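Local coordinates for SusD homolog (Bacteroides thetaiotaomicron VPI-5482, PDB 3IV0), which is of unknown specificity but, as a SusD-family outer-membrane protein, probably binds glycans at the cell surface for uptake through a partner transporter, at residues S28-F33 with G197-R202; A36-R41 with M280-S285; V65-N70 with R77-D82; A207-I212 with V232-E237; D317-L322 with C420-G425. All coordinates share one frame; numbering follows the deposited sequence. Where two conformers were deposited one is given.

Interaction 1 (S28-F33 with G197-R202); sequences SIYNSF and GIRASR
Tyr30 reaches from helix 19-39 to the loop that leads into helix 202-219, and the end of its ring meets the backbone of Arg199 and Ala200. Its CG stands beside the backbone N, anti to the carbonyl carbon (chi1 -74°), which directs the ring toward the loop. The hydroxyl accepts the amide hydrogen of Ala200: Ala200 N to Tyr30 OH is 2.9 Å, the bond is almost perfectly straight at 178°, and the amide lies at the ring edge, close to its plane. Ala200 CB packs 3.6 Å from Tyr30 OH, while Tyr30 CE1 comes to 3.4 Å from Ile198 O. The Arg199 side chain, bent at chi2 and chi3, crosses the tyrosine at about a right angle, Arg199 CD lying 4.0 Å from Tyr30 CE2, with guanidinium and ring planes 61° apart. In this helix-rich SusD fold the tyrosine thus ties an early helix to a loop more than 160 residues later in the chain. Glu126 of helix 117-142 joins both partners, its OE1 hydrogen-bonding the phenol and forming a salt bridge with Arg199 NE; Glu23 pairs with Arg199 NH2. Replacing Tyr30 by a phenylalanine would probably leave the Ala200 amide without its acceptor and strip Glu126 of one of its two ties here. At the end of this loop Ser201 is the N-cap of helix 202-219.

Interaction 2 (A36-R41 with M280-S285); sequences ATMSQR and MNAKFS
The C-terminal end of helix 19-39, where a wider pi-type turn precedes the loop, is where Met38 meets Ala282 in the short 3-10 segment 280-282. Their CA atoms are only 5.3 Å apart, so small groups suffice to fill the interface. Ala282 CB points at the helix end and sits 3.0 Å from Met38 O, a tight approach, with Arg41 O farther off at 4.1 Å. In return, the selenomethionine side chain of Met38 comes back against the 280-285 backbone. Bends at chi2 and chi3 (both near -63°) fold the chain round, bringing Met38 CE to 3.3 Å from Ala282 O and to 4.0 Å from Lys283 CG. Lys283 offers only this aliphatic part; its amino group goes to Thr356. A bridging water completes the contact by donating to two carbonyls, Ala282 O at 2.8 Å and Thr37 O at 3.1 Å. Met38 also packs on Ile268 of strand 264-268 and on Phe278, and its backbone is hydrogen-bonded to Met279, so the helix end is held from several parts of the fold. With no direct hydrogen bond between the two segments, cohesion here rests on methyl groups set against carbonyl oxygens, a looser apolar contact and the water. That water spends both of its hydrogens on main-chain oxygens, one from each segment, and so links two acceptors that could not bond to each other.

Interaction 3 (V65-N70 with R77-D82); sequences VAYLAN and RNTYPD
The Tyr67 ring meets Thr79 obliquely and presents its edge to Tyr80 CE2, and the rotation about chi2 (-31°) decides which atoms meet. Tyr67 CE2 lies 3.8 Å from Thr79 CB, and Tyr67 OH comes to 3.0 Å from Thr79 OG1. The side chains of Tyr67 and Thr79 cross at about a right angle. The chi1 of Thr79 (-62°) lays OG1 beside the backbone N and anti to the carbonyl carbon; the hydroxyl thereby turns back along its helix, and a hydrogen bond to Glu75 O, one turn earlier, holds it there. The same torsion swings CG2 the other way, over the centre of the neighbouring Tyr80 ring, 3.6 Å above its plane, in the geometry of a CH-pi contact. Threonine's OG1 thus bonds Glu75 O and lies near the phenol of Tyr67, while its methyl faces the aromatic ring that follows it in sequence. These residues join two short consecutive helices, 63-69 and 73-79, with only a brief turn between them. Tyr80 is the first residue to leave helical angles, and its ring extends back toward the start of the earlier helix, where its hydroxyl makes weak hydrogen bonds with the backbone N atoms of Lys63 and Tyr64. On the way it passes Tyr67, with Tyr80 CE2 to Tyr67 CE2 at 4.3 Å. Asp72, Glu75 and Leu76 also touch the Tyr67 side chain.

Interaction 4 (A207-I212 with V232-E237); sequences ALMMHI and VSLGEE
Met209 meets Leu234 first: Met209 CB lies 3.6 Å from Leu234 CD1, and its selenium 4.1 Å from Leu234 CD2, the two side chains crossing at about a right angle. Next in sequence, Met210 also carries selenium and slides past the same leucine in the opposite direction, its CG 3.7 Å from Leu234 CB. Leu234 thus packs against two consecutive methionines. The helices 202-219 and 224-238 run antiparallel as a hairpin, their local axes 9.6 Å apart at an angle of 164°, in keeping with the TPR-related helical pairs of the SusD family. The bend at chi3 (75°) turns the end of Met210 toward the Gly235 backbone, Met210 CE lying 4.5 Å from Gly235 N. An alanine at Leu234 would keep CB but is likely to open a gap beside Met209 where the two methyl branches now pack. Outside the pair, Leu177 of helix 174-178 touches both Met209 and Leu234, and Leu373 of helix 367-381 touches Met210.

Interaction 5 (D317-L322 with C420-G425); sequences DARKEL and CRELIG
Arg319 and Arg421 mark the closest backbone approach, CA to CA 8.1 Å, where the first turn of helix 318-323 faces the last turn of helix 408-422. Asp317, the N-cap, accepts the backbone N of Arg319 at OD1 and also holds its guanidinium side-on: Arg319 NE reaches Asp317 OD1 on the syn side at 2.9 Å, and NH2 reaches OD2 at 2.8 Å. Gripped in this way, the guanidinium cannot easily turn. Glu422 CG is anti to the backbone N and the chain bends at chi2 (64°), bringing OE1 to Arg319. Arg319 NH1 makes a salt bridge to Glu422 OE1 (2.7 Å), which receives it on its anti lone pair in a somewhat bent bond (141°). Arg421 CB lies over the centre of one Arg319 guanidinium face, 4.0 Å above it. Arg421 CD passes 3.6 Å from Asp317 OD2, and the like charges of Arg319 NH2 and Arg421 NE, 3.8 Å apart, are probably eased by nearby acids, among them Glu418, which pairs with both arginines. Glu422 OE2 pairs with Arg398 of helix 385-398 and Arg366 of strand 362-366, Arg421 NH1 bonds Leu310 O of helix 304-310, and Ala318 is backbone hydrogen-bonded to Ala399.

Overall arrangement
Interactions 1 and 2 both use helix 19-39, their centres 16 Å apart, and fasten it to different parts of the chain. Interaction 1 touches interaction 4 directly through the salt bridge Arg202 NH2 to Glu237 OE2, 2.9 Å, which links the loop of interaction 1 to the helix hairpin of interaction 4, centres 19 Å apart. Interaction 2 reaches interaction 5 by packing, with Phe284 CD2 3.4 Å from Gly425 CA. Interaction 3 stays local, its nearest atoms about 7 Å from interaction 2, and its centre is 34 Å from that of interaction 4, across the chain's centre. A bound ethanediol beside Met209 probably comes from the crystallisation liquor and is weak evidence for any binding pocket.

Interaction 1 (S28-F33 with G197-R202)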
# COMPACT_ATOMS: atom_id res chain seq x y z
N SER A 28 -12.40 1.08 15.74
CA SER A 28 -12.23 -0.35 15.71
C SER A 28 -12.14 -0.84 14.25
O SER A 28 -11.58 -1.90 14.01
CB SER A 28 -13.38 -1.06 16.45
OG SER A 28 -14.57 -1.14 15.69
N ILE A 29 -12.69 -0.08 13.30
CA ILE A 29 -12.58 -0.42 11.86
C ILE A 29 -11.13 -0.20 11.45
O ILE A 29 -10.53 -1.08 10.84
CB ILE A 29 -13.57 0.39 11.01
CG1 ILE A 29 -15.04 0.08 11.38
CG2 ILE A 29 -13.29 0.15 9.49
CD1 ILE A 29 -16.06 1.08 10.84
N TYR A 30 -10.57 0.95 11.76
CA TYR A 30 -9.16 1.22 11.53
C TYR A 30 -8.28 0.17 12.20
O TYR A 30 -7.32 -0.33 11.63
CB TYR A 30 -8.78 2.58 12.03
CG TYR A 30 -9.24 3.75 11.21
CD1 TYR A 30 -8.48 4.23 10.17
CD2 TYR A 30 -10.43 4.41 11.49
CE1 TYR A 30 -8.85 5.32 9.42
CE2 TYR A 30 -10.82 5.50 10.75
CZ TYR A 30 -10.05 5.96 9.71
OH TYR A 30 -10.42 7.06 8.99
N ASN A 31 -8.63 -0.23 13.43
CA ASN A 31 -7.87 -1.27 14.11
C ASN A 31 -7.86 -2.59 13.37
O ASN A 31 -6.83 -3.24 13.27
CB ASN A 31 -8.40 -1.42 15.56
CG ASN A 31 -7.56 -2.34 16.39
OD1 ASN A 31 -6.40 -2.05 16.63
ND2 ASN A 31 -8.12 -3.48 16.80
N SER A 32 -9.01 -3.00 12.88
CA SER A 32 -9.08 -4.23 12.11
C SER A 32 -8.26 -4.15 10.83
O SER A 32 -7.57 -5.12 10.51
CB SER A 32 -10.52 -4.66 11.79
OG SER A 32 -11.20 -5.04 12.98
N PHE A 33 -8.28 -3.01 10.15
CA PHE A 33 -7.47 -2.87 8.94
C PHE A 33 -6.00 -2.97 9.32
O PHE A 33 -5.22 -3.61 8.61
CB PHE A 33 -7.77 -1.55 8.28
CG PHE A 33 -7.07 -1.38 6.97
CD1 PHE A 33 -7.59 -1.95 5.80
CD2 PHE A 33 -5.90 -0.69 6.88
CE1 PHE A 33 -6.93 -1.78 4.58
CE2 PHE A 33 -5.25 -0.54 5.67
CZ PHE A 33 -5.77 -1.10 4.53
N GLY A 197 -2.76 12.07 9.17
CA GLY A 197 -2.24 10.92 8.39
C GLY A 197 -2.97 9.61 8.62
O GLY A 197 -3.09 8.80 7.71
N ILE A 198 -3.52 9.43 9.81
CA ILE A 198 -4.06 8.18 10.27
C ILE A 198 -5.58 8.12 10.34
O ILE A 198 -6.15 7.06 10.63
CB ILE A 198 -3.43 7.77 11.62
CG1 ILE A 198 -3.71 8.81 12.72
CG2 ILE A 198 -1.90 7.55 11.45
CD1 ILE A 198 -3.24 8.29 14.11
N ARG A 199 -6.24 9.24 10.07
CA ARG A 199 -7.67 9.28 9.84
C ARG A 199 -7.86 9.75 8.40
O ARG A 199 -7.15 10.63 7.93
CB ARG A 199 -8.34 10.25 10.83
CG ARG A 199 -8.25 9.80 12.29
CD ARG A 199 -9.19 8.66 12.64
NE ARG A 199 -10.59 9.04 12.65
CZ ARG A 199 -11.22 9.60 13.68
NH1 ARG A 199 -10.62 9.80 14.84
NH2 ARG A 199 -12.49 9.94 13.51
N ALA A 200 -8.79 9.13 7.69
CA ALA A 200 -8.98 9.46 6.30
C ALA A 200 -9.22 10.95 6.07
O ALA A 200 -10.06 11.56 6.75
CB ALA A 200 -10.19 8.66 5.72
N SER A 201 -8.52 11.52 5.10
CA SER A 201 -8.69 12.89 4.65
C SER A 201 -9.16 12.87 3.19
O SER A 201 -9.25 11.80 2.56
CB SER A 201 -7.38 13.65 4.72
OG SER A 201 -6.47 13.18 3.69
N ARG A 202 -9.39 14.05 2.63
CA ARG A 202 -9.73 14.16 1.22
C ARG A 202 -8.62 13.54 0.36
O ARG A 202 -8.87 12.89 -0.64
CB ARG A 202 -9.98 15.63 0.84
CG ARG A 202 -10.59 15.84 -0.56
CD ARG A 202 -10.87 17.34 -0.80
NE ARG A 202 -11.54 17.62 -2.08
CZ ARG A 202 -12.84 17.50 -2.28
NH1 ARG A 202 -13.63 17.03 -1.34
NH2 ARG A 202 -13.35 17.79 -3.47

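Interaction 2 (A36-R41 with M280-S285)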
# COMPACT_ATOMS: atom_id res chain seq x y z
N ALA A 36 -5.14 -6.60 9.89
CA ALA A 36 -5.09 -7.37 8.64
C ALA A 36 -3.81 -7.13 7.87
O ALA A 36 -3.38 -8.01 7.10
CB ALA A 36 -6.25 -7.00 7.79
N THR A 37 -3.23 -5.95 7.98
CA THR A 37 -2.12 -5.54 7.13
C THR A 37 -0.75 -5.60 7.78
O THR A 37 0.23 -5.88 7.09
CB THR A 37 -2.35 -4.10 6.63
OG1 THR A 37 -2.60 -3.25 7.75
CG2 THR A 37 -3.50 -4.02 5.63
N MSE A 38 -0.70 -5.32 9.10
CA MSE A 38 0.54 -5.07 9.87
C MSE A 38 0.67 -5.77 11.20
O MSE A 38 1.80 -6.06 11.59
CB MSE A 38 0.72 -3.56 10.11
CG MSE A 38 0.77 -2.66 8.86
SE MSE A 38 2.27 -3.02 7.68
CE MSE A 38 3.69 -2.58 8.93
N SER A 39 -0.42 -5.89 11.96
CA SER A 39 -0.29 -6.24 13.36
C SER A 39 -0.59 -7.69 13.68
O SER A 39 -0.05 -8.18 14.67
CB SER A 39 -1.10 -5.28 14.24
OG SER A 39 -0.54 -3.98 14.21
N GLN A 40 -1.41 -8.35 12.88
CA GLN A 40 -1.68 -9.77 13.07
C GLN A 40 -1.13 -10.62 11.93
O GLN A 40 -1.15 -11.84 12.03
CB GLN A 40 -3.19 -10.02 13.27
CG GLN A 40 -3.75 -9.43 14.60
CD GLN A 40 -5.29 -9.63 14.85
OE1 GLN A 40 -6.10 -9.78 13.94
NE2 GLN A 40 -5.67 -9.58 16.13
N ARG A 41 -0.79 -9.97 10.81
CA ARG A 41 -0.21 -10.61 9.59
C ARG A 41 0.79 -9.64 8.97
O ARG A 41 0.54 -8.44 8.95
CB ARG A 41 -1.26 -10.88 8.51
CG ARG A 41 -2.28 -11.90 8.81
CD ARG A 41 -3.48 -11.30 9.55
NE ARG A 41 -4.43 -12.33 9.99
CZ ARG A 41 -5.36 -12.86 9.20
NH1 ARG A 41 -5.47 -12.46 7.94
NH2 ARG A 41 -6.17 -13.82 9.65
N MSE A 280 7.12 -7.25 14.02
CA MSE A 280 8.43 -6.97 13.51
C MSE A 280 8.55 -7.40 12.04
O MSE A 280 9.05 -6.64 11.20
CB MSE A 280 9.44 -7.70 14.38
CG MSE A 280 10.81 -7.42 13.99
SE MSE A 280 12.10 -7.94 15.32
CE MSE A 280 11.58 -7.17 16.39
N ASN A 281 8.09 -8.60 11.73
CA ASN A 281 8.23 -9.18 10.40
C ASN A 281 7.31 -8.49 9.37
O ASN A 281 7.46 -8.67 8.17
CB ASN A 281 7.96 -10.70 10.47
CG ASN A 281 8.41 -11.47 9.25
OD1 ASN A 281 9.46 -11.20 8.61
ND2 ASN A 281 7.65 -12.47 8.95
N ALA A 282 6.34 -7.74 9.85
CA ALA A 282 5.46 -6.94 9.01
C ALA A 282 6.05 -5.62 8.54
O ALA A 282 5.56 -4.99 7.59
CB ALA A 282 4.14 -6.63 9.73
N LYS A 283 7.10 -5.17 9.24
CA LYS A 283 7.74 -3.89 8.95
C LYS A 283 8.92 -4.15 8.02
O LYS A 283 9.94 -4.74 8.43
CB LYS A 283 8.19 -3.22 10.24
CG LYS A 283 7.00 -2.81 11.09
CD LYS A 283 7.40 -2.06 12.35
CE LYS A 283 7.71 -3.01 13.47
NZ LYS A 283 7.80 -2.29 14.80
N PHE A 284 8.82 -3.65 6.80
CA PHE A 284 9.90 -3.81 5.84
C PHE A 284 11.25 -3.44 6.45
O PHE A 284 12.25 -4.20 6.33
CB PHE A 284 9.61 -2.91 4.63
CG PHE A 284 10.69 -2.88 3.57
CD1 PHE A 284 10.72 -3.85 2.60
CD2 PHE A 284 11.65 -1.89 3.55
CE1 PHE A 284 11.67 -3.84 1.59
CE2 PHE A 284 12.61 -1.89 2.54
CZ PHE A 284 12.62 -2.89 1.58
N SER A 285 11.30 -2.31 7.11
CA SER A 285 12.54 -1.83 7.70
C SER A 285 13.20 -2.91 8.60
O SER A 285 14.43 -3.09 8.58
CB SER A 285 12.29 -0.54 8.48
OG SER A 285 13.52 0.05 8.88
O HOH W 1 3.22 -6.09 6.46

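Interaction 3 (V65-N70 with R77-D82)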
# COMPACT_ATOMS: atom_id res chain seq x y z
N VAL A 65 11.05 -16.32 2.11
CA VAL A 65 11.68 -15.30 1.30
C VAL A 65 11.80 -15.75 -0.15
O VAL A 65 11.38 -15.05 -1.06
CB VAL A 65 13.05 -14.88 1.84
CG1 VAL A 65 13.71 -13.90 0.87
CG2 VAL A 65 12.87 -14.27 3.24
N ALA A 66 12.43 -16.90 -0.37
CA ALA A 66 12.52 -17.45 -1.73
C ALA A 66 11.16 -17.76 -2.32
O ALA A 66 10.95 -17.54 -3.50
CB ALA A 66 13.42 -18.73 -1.78
N TYR A 67 10.25 -18.35 -1.55
CA TYR A 67 8.93 -18.60 -2.10
C TYR A 67 8.30 -17.32 -2.64
O TYR A 67 7.75 -17.30 -3.77
CB TYR A 67 8.02 -19.24 -1.07
CG TYR A 67 8.45 -20.60 -0.56
CD1 TYR A 67 9.16 -21.51 -1.35
CD2 TYR A 67 8.09 -21.00 0.71
CE1 TYR A 67 9.50 -22.77 -0.84
CE2 TYR A 67 8.42 -22.23 1.20
CZ TYR A 67 9.13 -23.10 0.43
OH TYR A 67 9.43 -24.33 0.97
N LEU A 68 8.35 -16.24 -1.88
CA LEU A 68 7.81 -14.97 -2.37
C LEU A 68 8.55 -14.48 -3.59
O LEU A 68 7.92 -14.12 -4.59
CB LEU A 68 7.84 -13.93 -1.25
CG LEU A 68 6.79 -14.20 -0.18
CD1 LEU A 68 7.12 -13.42 1.07
CD2 LEU A 68 5.37 -13.88 -0.68
N ALA A 69 9.87 -14.50 -3.53
CA ALA A 69 10.69 -14.04 -4.65
C ALA A 69 10.35 -14.74 -5.94
O ALA A 69 10.40 -14.14 -7.02
CB ALA A 69 12.19 -14.26 -4.34
N ASN A 70 10.04 -16.02 -5.83
CA ASN A 70 9.81 -16.91 -6.96
C ASN A 70 8.36 -17.12 -7.31
O ASN A 70 8.03 -17.92 -8.19
CB ASN A 70 10.45 -18.27 -6.68
CG ASN A 70 11.96 -18.21 -6.60
OD1 ASN A 70 12.60 -17.36 -7.23
ND2 ASN A 70 12.53 -19.11 -5.79
N ARG A 77 2.15 -21.93 0.96
CA ARG A 77 0.98 -22.44 1.67
C ARG A 77 1.26 -23.84 2.23
O ARG A 77 0.67 -24.31 3.24
CB ARG A 77 -0.22 -22.50 0.74
CG ARG A 77 -1.42 -23.26 1.32
CD ARG A 77 -2.57 -23.39 0.34
NE ARG A 77 -2.26 -24.28 -0.77
CZ ARG A 77 -2.99 -24.38 -1.90
NH1 ARG A 77 -4.07 -23.63 -2.10
NH2 ARG A 77 -2.62 -25.24 -2.83
N ASN A 78 1.93 -24.91 1.50
CA ASN A 78 2.31 -26.18 2.08
C ASN A 78 3.31 -26.05 3.26
O ASN A 78 3.19 -26.80 4.23
CB ASN A 78 2.88 -27.10 0.97
CG ASN A 78 3.12 -28.52 1.45
OD1 ASN A 78 4.26 -28.98 1.50
ND2 ASN A 78 2.05 -29.23 1.77
N THR A 79 4.24 -25.11 3.23
CA THR A 79 5.26 -25.00 4.29
C THR A 79 4.72 -24.27 5.51
O THR A 79 5.08 -24.63 6.64
CB THR A 79 6.53 -24.30 3.77
OG1 THR A 79 7.10 -25.07 2.69
CG2 THR A 79 7.56 -24.11 4.85
N TYR A 80 3.81 -23.32 5.31
CA TYR A 80 3.26 -22.50 6.40
C TYR A 80 1.74 -22.47 6.30
O TYR A 80 1.14 -21.44 5.99
CB TYR A 80 3.81 -21.08 6.33
CG TYR A 80 5.31 -20.95 6.27
CD1 TYR A 80 6.10 -21.08 7.39
CD2 TYR A 80 5.94 -20.67 5.05
CE1 TYR A 80 7.47 -20.92 7.32
CE2 TYR A 80 7.30 -20.52 4.98
CZ TYR A 80 8.07 -20.63 6.11
OH TYR A 80 9.44 -20.46 6.02
N PRO A 81 1.08 -23.60 6.52
CA PRO A 81 -0.32 -23.67 6.14
C PRO A 81 -1.30 -22.76 6.87
O PRO A 81 -2.32 -22.41 6.30
CB PRO A 81 -0.71 -25.12 6.42
CG PRO A 81 0.43 -25.74 7.13
CD PRO A 81 1.63 -24.91 6.93
N ASP A 82 -1.02 -22.48 8.15
CA ASP A 82 -2.00 -21.79 9.00
C ASP A 82 -1.50 -20.50 9.66
O ASP A 82 -2.34 -19.70 10.19
CB ASP A 82 -2.53 -22.74 10.08
CG ASP A 82 -3.40 -23.83 9.54
OD1 ASP A 82 -4.10 -23.63 8.53
OD2 ASP A 82 -3.43 -24.92 10.15

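Interaction 4 (A207-I212 with V232-E237)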
# COMPACT_ATOMS: atom_id res chain seq x y z
N ALA A 207 -6.14 9.44 -3.38
CA ALA A 207 -5.10 8.46 -3.67
C ALA A 207 -5.70 7.09 -3.92
O ALA A 207 -5.34 6.37 -4.86
CB ALA A 207 -4.08 8.40 -2.56
N LEU A 208 -6.64 6.67 -3.08
CA LEU A 208 -7.28 5.38 -3.24
C LEU A 208 -8.02 5.29 -4.59
O LEU A 208 -7.92 4.32 -5.31
CB LEU A 208 -8.24 5.10 -2.09
CG LEU A 208 -9.05 3.81 -2.20
CD1 LEU A 208 -8.17 2.57 -2.46
CD2 LEU A 208 -9.97 3.60 -1.00
N MSE A 209 -8.71 6.35 -4.95
CA MSE A 209 -9.42 6.36 -6.22
C MSE A 209 -8.49 6.27 -7.40
O MSE A 209 -8.80 5.61 -8.39
CB MSE A 209 -10.31 7.58 -6.32
CG MSE A 209 -11.54 7.59 -5.37
SE MSE A 209 -12.65 9.14 -5.55
CE MSE A 209 -13.53 8.75 -7.29
N MSE A 210 -7.32 6.91 -7.29
CA MSE A 210 -6.34 6.80 -8.36
C MSE A 210 -5.85 5.38 -8.52
O MSE A 210 -5.77 4.86 -9.63
CB MSE A 210 -5.17 7.75 -8.16
CG MSE A 210 -5.58 9.18 -8.09
SE MSE A 210 -4.18 10.45 -7.56
CE MSE A 210 -3.25 10.47 -9.07
N HIS A 211 -5.58 4.71 -7.39
CA HIS A 211 -5.15 3.32 -7.43
C HIS A 211 -6.23 2.42 -8.01
O HIS A 211 -5.94 1.55 -8.83
CB HIS A 211 -4.81 2.87 -6.02
CG HIS A 211 -3.39 3.05 -5.69
ND1 HIS A 211 -2.84 4.23 -5.23
CD2 HIS A 211 -2.39 2.16 -5.77
CE1 HIS A 211 -1.54 4.05 -5.05
NE2 HIS A 211 -1.25 2.80 -5.37
N ILE A 212 -7.48 2.62 -7.63
CA ILE A 212 -8.56 1.76 -8.12
C ILE A 212 -8.70 1.93 -9.63
O ILE A 212 -8.78 0.93 -10.37
CB ILE A 212 -9.87 2.04 -7.38
CG1 ILE A 212 -9.82 1.60 -5.93
CG2 ILE A 212 -11.05 1.34 -8.09
CD1 ILE A 212 -10.99 2.12 -5.10
N VAL A 232 -6.36 11.54 -14.17
CA VAL A 232 -5.99 12.94 -14.43
C VAL A 232 -6.90 13.92 -13.71
O VAL A 232 -6.44 14.91 -13.10
CB VAL A 232 -5.96 13.21 -15.94
CG1 VAL A 232 -5.80 14.69 -16.24
CG2 VAL A 232 -4.86 12.38 -16.61
N SER A 233 -8.20 13.65 -13.75
CA SER A 233 -9.17 14.45 -13.01
C SER A 233 -8.83 14.50 -11.52
O SER A 233 -8.84 15.55 -10.89
CB SER A 233 -10.59 13.89 -13.19
OG SER A 233 -11.55 14.67 -12.51
N LEU A 234 -8.55 13.33 -10.97
CA LEU A 234 -8.20 13.20 -9.57
C LEU A 234 -6.91 13.94 -9.24
O LEU A 234 -6.77 14.56 -8.18
CB LEU A 234 -8.09 11.72 -9.22
CG LEU A 234 -9.46 11.03 -9.11
CD1 LEU A 234 -9.29 9.55 -9.21
CD2 LEU A 234 -10.14 11.46 -7.77
N GLY A 235 -5.95 13.87 -10.13
CA GLY A 235 -4.71 14.64 -9.96
C GLY A 235 -4.94 16.14 -9.93
O GLY A 235 -4.35 16.87 -9.15
N GLU A 236 -5.79 16.61 -10.83
CA GLU A 236 -6.13 18.02 -10.88
C GLU A 236 -6.79 18.43 -9.57
O GLU A 236 -6.50 19.49 -9.02
CB GLU A 236 -7.06 18.28 -12.08
CG GLU A 236 -6.32 18.21 -13.40
CD GLU A 236 -7.20 18.17 -14.64
OE1 GLU A 236 -8.43 18.05 -14.53
OE2 GLU A 236 -6.63 18.23 -15.75
N GLU A 237 -7.64 17.57 -9.02
CA GLU A 237 -8.25 17.84 -7.72
C GLU A 237 -7.23 17.79 -6.59
O GLU A 237 -7.24 18.66 -5.71
CB GLU A 237 -9.40 16.87 -7.45
CG GLU A 237 -10.07 17.04 -6.08
CD GLU A 237 -10.75 18.37 -5.91
OE1 GLU A 237 -11.07 19.04 -6.90
OE2 GLU A 237 -10.98 18.74 -4.75

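Interaction 5 (D317-L322 with C420-G425)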
# COMPACT_ATOMS: atom_id res chain seq x y z
N ASP A 317 21.64 10.99 -7.35
CA ASP A 317 20.35 10.66 -6.73
C ASP A 317 20.61 10.52 -5.24
O ASP A 317 21.25 9.55 -4.81
CB ASP A 317 19.82 9.35 -7.28
CG ASP A 317 18.40 9.04 -6.83
OD1 ASP A 317 18.01 9.50 -5.72
OD2 ASP A 317 17.69 8.33 -7.56
N ALA A 318 20.14 11.49 -4.47
CA ALA A 318 20.41 11.52 -3.04
C ALA A 318 19.83 10.30 -2.29
O ALA A 318 20.26 9.99 -1.17
CB ALA A 318 19.92 12.78 -2.45
N ARG A 319 18.84 9.62 -2.89
CA ARG A 319 18.33 8.42 -2.25
C ARG A 319 19.40 7.37 -2.11
O ARG A 319 19.36 6.54 -1.20
CB ARG A 319 17.11 7.87 -3.03
CG ARG A 319 15.90 8.81 -2.96
CD ARG A 319 14.80 8.49 -3.97
NE ARG A 319 15.25 8.78 -5.34
CZ ARG A 319 14.47 9.00 -6.38
NH1 ARG A 319 13.14 9.05 -6.26
NH2 ARG A 319 14.99 9.19 -7.58
N LYS A 320 20.39 7.38 -3.01
CA LYS A 320 21.46 6.40 -2.90
C LYS A 320 22.18 6.49 -1.56
O LYS A 320 22.33 5.49 -0.87
CB LYS A 320 22.48 6.57 -4.04
CG LYS A 320 21.95 6.19 -5.39
CD LYS A 320 23.06 6.10 -6.46
CE LYS A 320 23.69 7.44 -6.75
NZ LYS A 320 24.71 7.36 -7.89
N GLU A 321 22.59 7.69 -1.19
CA GLU A 321 23.34 7.93 0.03
C GLU A 321 22.46 7.88 1.28
O GLU A 321 22.89 7.47 2.37
CB GLU A 321 24.03 9.29 -0.04
CG GLU A 321 25.21 9.40 -0.94
CD GLU A 321 24.87 9.56 -2.42
OE1 GLU A 321 23.78 10.04 -2.78
OE2 GLU A 321 25.75 9.22 -3.26
N LEU A 322 21.22 8.34 1.15
CA LEU A 322 20.41 8.51 2.35
C LEU A 322 19.58 7.31 2.69
O LEU A 322 19.19 7.16 3.85
CB LEU A 322 19.50 9.73 2.20
CG LEU A 322 20.20 11.07 2.16
CD1 LEU A 322 19.28 12.18 1.71
CD2 LEU A 322 20.77 11.44 3.55
N CYS A 420 9.54 2.90 -8.64
CA CYS A 420 10.32 1.84 -8.01
C CYS A 420 11.40 2.40 -7.10
O CYS A 420 11.66 1.86 -6.03
CB CYS A 420 10.92 0.94 -9.07
SG CYS A 420 9.76 -0.07 -10.01
N ARG A 421 12.05 3.48 -7.52
CA ARG A 421 13.07 4.11 -6.67
C ARG A 421 12.44 4.79 -5.46
O ARG A 421 12.87 4.60 -4.32
CB ARG A 421 13.82 5.19 -7.43
CG ARG A 421 14.85 4.68 -8.44
CD ARG A 421 15.55 5.86 -9.13
NE ARG A 421 14.80 6.44 -10.21
CZ ARG A 421 14.77 5.97 -11.45
NH1 ARG A 421 15.49 4.91 -11.76
NH2 ARG A 421 14.04 6.56 -12.36
N GLU A 422 11.42 5.60 -5.71
CA GLU A 422 10.84 6.44 -4.68
C GLU A 422 10.13 5.65 -3.59
O GLU A 422 10.22 6.00 -2.41
CB GLU A 422 9.88 7.43 -5.31
CG GLU A 422 9.25 8.40 -4.36
CD GLU A 422 10.24 9.33 -3.71
OE1 GLU A 422 11.35 9.58 -4.27
OE2 GLU A 422 9.95 9.88 -2.62
N LEU A 423 9.45 4.56 -3.98
CA LEU A 423 8.56 3.86 -3.07
C LEU A 423 9.07 2.54 -2.56
O LEU A 423 8.35 1.81 -1.89
CB LEU A 423 7.20 3.68 -3.70
CG LEU A 423 6.50 4.96 -4.17
CD1 LEU A 423 5.21 4.65 -4.95
CD2 LEU A 423 6.18 5.94 -3.02
N ILE A 424 10.35 2.28 -2.75
CA ILE A 424 10.90 1.02 -2.29
C ILE A 424 10.63 0.83 -0.81
O ILE A 424 10.86 1.71 -0.00
CB ILE A 424 12.43 0.92 -2.63
CG1 ILE A 424 12.91 -0.50 -2.29
CG2 ILE A 424 13.27 2.02 -1.93
CD1 ILE A 424 14.31 -0.83 -2.87
N GLY A 425 10.12 -0.35 -0.47
CA GLY A 425 9.84 -0.68 0.92
C GLY A 425 8.49 -0.22 1.44
O GLY A 425 8.21 -0.43 2.61